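2-hydroxyisobutyryl-CoA mutase large subunit (Aquincola tertiaricarbonis, PDB 4R3U) forms, with a small cobalamin-binding subunit, the mutase that interconverts 2-hydroxyisobutyryl-CoA and (S)-3-hydroxybutyryl-CoA, and supplies the substrate-binding part. Local coordinates at residues L363-A368 and Q374-N379. Numbering follows the deposited sequence.
Sequences LQALSA and QSLHTN. With 3KK (S-{(3R,5R,9R)-1-[(2R,3S,4R,5R)-5-(6-amino-9H-purin-9-yl)-4-hydroxy-3-(phosphonooxy)tetrahydrofuran-2-yl]-3,5,9-trihydroxy-8,8-dimethyl-3,5-dioxido-10,14-dioxo-2,4,6-trioxa-11,15-diaza-3lambda~5~,5lambda~5~-diphosphaheptadecan-17-yl} 2-hydroxy-2-methylpropanethioate), chain F.
Leu376 reaches from its strand to the helix and ends against two alanines, Ala365 and Ala368, one turn apart. Its CB leaves the backbone toward the helix. With CG anti to the backbone N (chi1 180°), the branch extends from the strand and brings both methyls to the helix, where the fork at CG splits the work: CD1 meets the CB of Ala368 at 3.8 Å, while CD2 lies 4.1 Å from the CB of Ala365 and 4.0 Å from the carbonyl O of Ala365. Two positions along, the methyl CG2 of Thr378 packs 3.6 Å from the CB of Ala365, on which CD2 of Leu376 also rests. The hydroxyl OG1 of Thr378 bonds instead to the carbonyl of Ala396. Helix and strand are the second and third elements of a beta-alpha-beta unit of the TIM barrel: strand 340-344, helix 357-370, strand 375-377. Leu376 and Ala368 both also rest on Cys342 of the first strand. Ser375 and His377, alternating with Leu376, lie on the ligand side of the strand. There the CB of Ser375 comes within 3.6 Å of the phosphate oxygen O4A of the bound acyl-CoA 3KK, and His377 touches 5'-deoxyadenosine. Beyond the methyl packing, a water links the side-chain amides of Gln364 and Asn379, donating to Gln364 OE1 at 2.8 Å and accepting a weak bond from Asn379 ND2, which also bonds to the carbonyl O of Thr344.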
loop_
_atom_site.group_PDB
_atom_site.type_symbol
_atom_site.label_atom_id
_atom_site.label_comp_id
_atom_site.label_asym_id
_atom_site.label_seq_id
_atom_site.Cartn_x
_atom_site.Cartn_y
_atom_site.Cartn_z
ATOM N N LEU A 363 -0.576 -3.020 -1.857
ATOM C CA LEU A 363 -0.422 -2.888 -3.296
ATOM C C LEU A 363 -1.240 -3.951 -4.047
ATOM O O LEU A 363 -1.933 -3.617 -5.019
ATOM C CB LEU A 363 1.079 -2.927 -3.676
ATOM C CG LEU A 363 1.972 -1.931 -2.929
ATOM C CD1 LEU A 363 3.407 -2.085 -3.313
ATOM C CD2 LEU A 363 1.512 -0.489 -3.112
ATOM N N GLN A 364 -1.179 -5.211 -3.557
ATOM C CA GLN A 364 -1.891 -6.356 -4.109
ATOM C C GLN A 364 -3.418 -6.206 -3.966
ATOM O O GLN A 364 -4.141 -6.500 -4.909
ATOM C CB GLN A 364 -1.371 -7.654 -3.501
ATOM C CG GLN A 364 0.034 -8.000 -3.967
ATOM C CD GLN A 364 0.701 -9.011 -3.073
ATOM O OE1 GLN A 364 0.036 -9.825 -2.417
ATOM N NE2 GLN A 364 2.044 -8.992 -3.031
ATOM N N ALA A 365 -3.902 -5.665 -2.821
ATOM C CA ALA A 365 -5.295 -5.369 -2.612
ATOM C C ALA A 365 -5.731 -4.305 -3.635
ATOM O O ALA A 365 -6.782 -4.460 -4.257
ATOM C CB ALA A 365 -5.510 -4.869 -1.206
ATOM N N LEU A 366 -4.920 -3.255 -3.841
ATOM C CA LEU A 366 -5.201 -2.188 -4.799
ATOM C C LEU A 366 -5.311 -2.710 -6.241
ATOM O O LEU A 366 -6.231 -2.307 -6.949
ATOM C CB LEU A 366 -4.201 -1.018 -4.680
ATOM C CG LEU A 366 -4.485 0.215 -5.593
ATOM C CD1 LEU A 366 -5.901 0.821 -5.322
ATOM C CD2 LEU A 366 -3.395 1.239 -5.475
ATOM N N SER A 367 -4.400 -3.613 -6.659
ATOM C CA SER A 367 -4.415 -4.276 -7.972
ATOM C C SER A 367 -5.755 -5.033 -8.159
ATOM O O SER A 367 -6.332 -4.993 -9.236
ATOM C CB SER A 367 -3.262 -5.275 -8.079
ATOM O OG SER A 367 -2.078 -4.732 -8.632
ATOM N N ALA A 368 -6.252 -5.692 -7.108
ATOM C CA ALA A 368 -7.521 -6.430 -7.154
ATOM C C ALA A 368 -8.730 -5.504 -7.385
ATOM O O ALA A 368 -9.627 -5.838 -8.170
ATOM C CB ALA A 368 -7.705 -7.229 -5.869
ATOM N N GLN A 374 -14.827 -8.973 -7.224
ATOM C CA GLN A 374 -16.173 -8.966 -6.605
ATOM C C GLN A 374 -16.089 -9.250 -5.132
ATOM O O GLN A 374 -17.011 -8.921 -4.367
ATOM C CB GLN A 374 -17.074 -10.040 -7.247
ATOM C CG GLN A 374 -17.716 -9.622 -8.548
ATOM C CD GLN A 374 -16.744 -9.199 -9.611
ATOM O OE1 GLN A 374 -16.047 -10.010 -10.216
ATOM N NE2 GLN A 374 -16.635 -7.902 -9.815
ATOM N N SER A 375 -15.004 -9.938 -4.761
ATOM C CA SER A 375 -14.721 -10.398 -3.422
ATOM C C SER A 375 -13.208 -10.408 -3.233
ATOM O O SER A 375 -12.450 -10.681 -4.186
ATOM C CB SER A 375 -15.331 -11.784 -3.217
ATOM O OG SER A 375 -15.192 -12.272 -1.894
ATOM N N LEU A 376 -12.760 -10.073 -2.011
ATOM C CA LEU A 376 -11.342 -10.013 -1.706
ATOM C C LEU A 376 -10.967 -10.458 -0.323
ATOM O O LEU A 376 -11.544 -9.992 0.660
ATOM C CB LEU A 376 -10.798 -8.594 -1.976
ATOM C CG LEU A 376 -9.302 -8.272 -1.720
ATOM C CD1 LEU A 376 -8.383 -9.075 -2.635
ATOM C CD2 LEU A 376 -9.047 -6.783 -1.844
ATOM N N HIS A 377 -9.931 -11.322 -0.250
ATOM C CA HIS A 377 -9.271 -11.714 0.969
ATOM C C HIS A 377 -7.866 -11.061 0.894
ATOM O O HIS A 377 -7.103 -11.289 -0.061
ATOM C CB HIS A 377 -9.106 -13.246 1.079
ATOM C CG HIS A 377 -8.240 -13.673 2.245
ATOM N ND1 HIS A 377 -8.794 -14.051 3.466
ATOM C CD2 HIS A 377 -6.891 -13.748 2.341
ATOM C CE1 HIS A 377 -7.771 -14.309 4.261
ATOM N NE2 HIS A 377 -6.607 -14.169 3.623
ATOM N N THR A 378 -7.513 -10.295 1.935
ATOM C CA THR A 378 -6.175 -9.756 2.099
ATOM C C THR A 378 -5.459 -10.644 3.119
ATOM O O THR A 378 -6.045 -10.980 4.163
ATOM C CB THR A 378 -6.194 -8.271 2.493
ATOM O OG1 THR A 378 -7.287 -8.020 3.363
ATOM C CG2 THR A 378 -6.266 -7.352 1.292
ATOM N N ASN A 379 -4.197 -11.028 2.833
ATOM C CA ASN A 379 -3.466 -11.891 3.751
ATOM C C ASN A 379 -3.007 -11.142 4.990
ATOM O O ASN A 379 -2.976 -9.908 4.965
ATOM C CB ASN A 379 -2.281 -12.570 3.055
ATOM C CG ASN A 379 -2.669 -13.386 1.871
ATOM O OD1 ASN A 379 -3.719 -14.031 1.847
ATOM N ND2 ASN A 379 -1.840 -13.331 0.837
HETATM C C4 3KK F . -6.725 -22.737 0.313
HETATM C C3 3KK F . -6.999 -21.238 0.268
HETATM C C2 3KK F . -5.781 -20.494 -0.278
HETATM O O3 3KK F . -7.244 -20.811 1.597
HETATM C C1 3KK F . -8.224 -20.891 -0.589
HETATM O O1 3KK F . -8.456 -21.445 -1.666
HETATM S S1P 3KK F . -9.235 -19.637 0.123
HETATM C C2P 3KK F . -10.599 -19.477 -1.063
HETATM C C3P 3KK F . -11.710 -18.647 -0.470
HETATM N N4P 3KK F . -12.732 -18.469 -1.492
HETATM C C5P 3KK F . -13.592 -17.446 -1.470
HETATM O O5P 3KK F . -13.619 -16.575 -0.594
HETATM C C6P 3KK F . -14.562 -17.455 -2.656
HETATM C C7P 3KK F . -15.617 -16.365 -2.548
HETATM N N8P 3KK F . -16.457 -16.352 -3.752
HETATM C C9P 3KK F . -17.575 -15.613 -3.810
HETATM O O9P 3KK F . -17.972 -14.934 -2.860
HETATM C CAP 3KK F . -18.419 -15.748 -5.111
HETATM O OAP 3KK F . -18.407 -17.097 -5.627
HETATM C CBP 3KK F . -18.210 -14.639 -6.197
HETATM C CDP 3KK F . -19.270 -14.781 -7.299
HETATM C CEP 3KK F . -16.830 -14.747 -6.857
HETATM C CCP 3KK F . -18.385 -13.228 -5.598
HETATM O O6A 3KK F . -19.643 -13.178 -4.901
HETATM P P2A 3KK F . -20.040 -12.085 -3.827
HETATM O O4A 3KK F . -18.909 -11.847 -2.918
HETATM O O5A 3KK F . -21.344 -12.490 -3.249
HETATM O O3A 3KK F . -20.191 -10.778 -4.778
HETATM P P1A 3KK F . -21.325 -10.509 -5.935
HETATM O O1A 3KK F . -22.003 -11.758 -6.375
HETATM O O2A 3KK F . -20.701 -9.656 -6.960
HETATM O O5B 3KK F . -22.309 -9.578 -5.032
HETATM C C5B 3KK F . -23.414 -10.095 -4.257
HETATM C C4B 3KK F . -24.741 -9.508 -4.772
HETATM O O4B 3KK F . -24.659 -8.062 -4.962
HETATM C C3B 3KK F . -25.120 -10.105 -6.123
HETATM O O3B 3KK F . -26.558 -10.269 -6.153
HETATM P P3B 3KK F . -27.289 -11.710 -6.141
HETATM O O8A 3KK F . -26.763 -12.344 -7.371
HETATM O O7A 3KK F . -26.847 -12.298 -4.860
HETATM O O9A 3KK F . -28.720 -11.323 -6.183
HETATM C C2B 3KK F . -24.675 -9.045 -7.114
HETATM O O2B 3KK F . -25.427 -9.099 -8.332
HETATM C C1B 3KK F . -24.936 -7.764 -6.347
HETATM N N9A 3KK F . -24.047 -6.646 -6.784
HETATM C C8A 3KK F . -22.723 -6.545 -6.691
HETATM N N7A 3KK F . -22.357 -5.378 -7.213
HETATM C C5A 3KK F . -23.458 -4.733 -7.613
HETATM C C4A 3KK F . -24.513 -5.527 -7.337
HETATM N N3A 3KK F . -25.783 -5.142 -7.629
HETATM C C2A 3KK F . -26.030 -3.883 -8.220
HETATM N N1A 3KK F . -24.887 -3.079 -8.489
HETATM C C6A 3KK F . -23.649 -3.529 -8.195
HETATM N N6A 3KK F . -22.570 -2.788 -8.448
HETATM O O HOH W 1 -0.603 -10.564 0.212
#